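Local coordinates for type IV pilin protein (Neisseria meningitidis, PDB 5V0M) that is a non-core minor pilin of type IV pili, probably contributing to pilus-mediated adhesion of the bacterium, at residues A[45-50]-A[61-66]. Residues are numbered along the deposited sequence; the frame is centred on the assembly and turned at random.
Sequences KYFNVT and LQADPN
Asn48 with Asp64 and Thr50 with Gln62 form the hydrogen-bonded pairs of an antiparallel beta hairpin, strand 47-54 against strand 59-65; the short segments 47-50 and 61-65 run antiparallel at 154°, their axes approaching to 4.3 Å. The hairpin opens the four-stranded antiparallel sheet that lies against the long N-terminal helix, the arrangement of a type IV pilin head domain. Strand 47-54 is an outermost strand of the sheet, while strand 59-65 is bonded on its other flank to strand 76-80.

Phe47, Val49, Ala63 and Pro65 share the face turned to helix 3-30. The Phe47 ring, with CG anti to its own carbonyl carbon (chi1 -67°), swings across to Pro65, where CD1 lies 3.7 Å from Pro65 N and CE1 reaches Pro65 CB obliquely. At the base of the ring, Phe47 CB rests on the Ala63 methyl, CB to CB 4.0 Å. Leu9 and Val12 of helix 3-30 pack against Phe47, and Val12 also against Ala63. Further along, Val49 CG1 touches Leu61 CD2 at 4.2 Å.

The other face is polar. Gln62 runs out extended, then turns its amide so that NE2 donates to the syn lone pair of Asp64 OD2 at 2.8 Å, nearly straight (175°) and in the amide plane. A water lies between that same OD2, Asn48 O and Thr50 OG1, 2.8 Å from Thr50 OG1, tying the two strands together above the sheet. Past the strand end, Asn66 N donates to Tyr46 O from above the carbonyl plane, and Asn66 OD1 turns to the backbone of Thr68. Asn66 ND2 instead reaches back through a second water, which accepts from it at 3.0 Å and donates at 2.7 Å to Asn48 OD1.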
# COMPACT_ATOMS: atom_id res chain seq x y z
N LYS A 45 7.84 7.74 -3.18
CA LYS A 45 9.29 7.85 -3.19
C LYS A 45 9.96 6.85 -2.25
O LYS A 45 11.09 6.44 -2.47
CB LYS A 45 9.65 9.29 -2.74
CG LYS A 45 11.00 9.81 -3.08
CD LYS A 45 11.02 11.37 -3.13
CE LYS A 45 10.50 12.06 -1.88
NZ LYS A 45 11.01 13.47 -1.78
N TYR A 46 9.26 6.47 -1.18
CA TYR A 46 9.82 5.74 -0.05
C TYR A 46 9.34 4.30 0.06
O TYR A 46 9.88 3.56 0.90
CB TYR A 46 9.46 6.49 1.24
CG TYR A 46 10.06 7.88 1.26
CD1 TYR A 46 11.45 8.05 1.22
CD2 TYR A 46 9.26 9.00 1.28
CE1 TYR A 46 12.00 9.31 1.24
CE2 TYR A 46 9.82 10.28 1.30
CZ TYR A 46 11.18 10.41 1.25
OH TYR A 46 11.74 11.68 1.29
N PHE A 47 8.35 3.91 -0.74
CA PHE A 47 7.75 2.58 -0.71
C PHE A 47 7.36 2.18 -2.12
O PHE A 47 6.75 2.98 -2.85
CB PHE A 47 6.47 2.52 0.14
CG PHE A 47 6.68 2.75 1.61
CD1 PHE A 47 6.76 1.68 2.50
CD2 PHE A 47 6.76 4.03 2.10
CE1 PHE A 47 6.95 1.90 3.86
CE2 PHE A 47 6.96 4.24 3.45
CZ PHE A 47 7.05 3.17 4.33
N ASN A 48 7.65 0.93 -2.46
CA ASN A 48 7.24 0.32 -3.72
C ASN A 48 5.87 -0.33 -3.52
O ASN A 48 5.70 -1.15 -2.61
CB ASN A 48 8.28 -0.73 -4.10
CG ASN A 48 9.61 -0.15 -4.44
OD1 ASN A 48 9.69 0.93 -5.03
ND2 ASN A 48 10.68 -0.85 -4.08
N VAL A 49 4.89 0.07 -4.33
CA VAL A 49 3.52 -0.41 -4.19
C VAL A 49 3.24 -1.47 -5.25
O VAL A 49 3.45 -1.23 -6.44
CB VAL A 49 2.53 0.76 -4.27
CG1 VAL A 49 1.10 0.27 -4.22
CG2 VAL A 49 2.80 1.77 -3.15
N THR A 50 2.71 -2.61 -4.82
CA THR A 50 2.36 -3.70 -5.71
C THR A 50 1.01 -4.26 -5.29
O THR A 50 0.50 -3.96 -4.21
CB THR A 50 3.41 -4.81 -5.62
OG1 THR A 50 3.50 -5.25 -4.26
CG2 THR A 50 4.77 -4.31 -6.10
N LEU A 61 -3.30 -4.57 -1.77
CA LEU A 61 -2.15 -3.74 -2.10
C LEU A 61 -1.10 -3.89 -1.02
O LEU A 61 -1.42 -4.00 0.16
CB LEU A 61 -2.60 -2.28 -2.12
CG LEU A 61 -3.48 -1.92 -3.30
CD1 LEU A 61 -4.37 -0.72 -3.01
CD2 LEU A 61 -2.59 -1.66 -4.50
N GLN A 62 0.16 -3.86 -1.43
CA GLN A 62 1.28 -3.93 -0.49
C GLN A 62 2.32 -2.87 -0.79
O GLN A 62 2.73 -2.71 -1.95
CB GLN A 62 1.93 -5.31 -0.56
CG GLN A 62 3.09 -5.55 0.41
CD GLN A 62 3.48 -7.01 0.48
OE1 GLN A 62 2.67 -7.88 0.84
NE2 GLN A 62 4.71 -7.30 0.12
N ALA A 63 2.77 -2.18 0.25
CA ALA A 63 3.83 -1.17 0.19
C ALA A 63 5.04 -1.73 0.92
O ALA A 63 5.00 -1.91 2.14
CB ALA A 63 3.36 0.13 0.83
N ASP A 64 6.13 -2.01 0.17
CA ASP A 64 7.38 -2.47 0.72
C ASP A 64 8.36 -1.30 0.75
O ASP A 64 8.46 -0.57 -0.24
CB ASP A 64 7.98 -3.58 -0.14
CG ASP A 64 7.25 -4.92 0.03
OD1 ASP A 64 7.60 -5.64 1.00
OD2 ASP A 64 6.34 -5.22 -0.76
N PRO A 65 9.09 -1.09 1.84
CA PRO A 65 10.01 0.04 1.90
C PRO A 65 11.09 -0.02 0.82
O PRO A 65 11.64 -1.07 0.50
CB PRO A 65 10.61 -0.03 3.31
CG PRO A 65 10.26 -1.35 3.84
CD PRO A 65 9.06 -1.83 3.10
N ASN A 66 11.40 1.15 0.29
CA ASN A 66 12.44 1.26 -0.73
C ASN A 66 13.77 1.49 -0.03
O ASN A 66 13.94 2.54 0.59
CB ASN A 66 12.10 2.44 -1.62
CG ASN A 66 13.09 2.65 -2.70
OD1 ASN A 66 14.28 2.40 -2.53
ND2 ASN A 66 12.62 3.18 -3.82
O HOH W 1 5.58 -3.95 -3.00
O HOH W 2 9.67 3.49 -4.16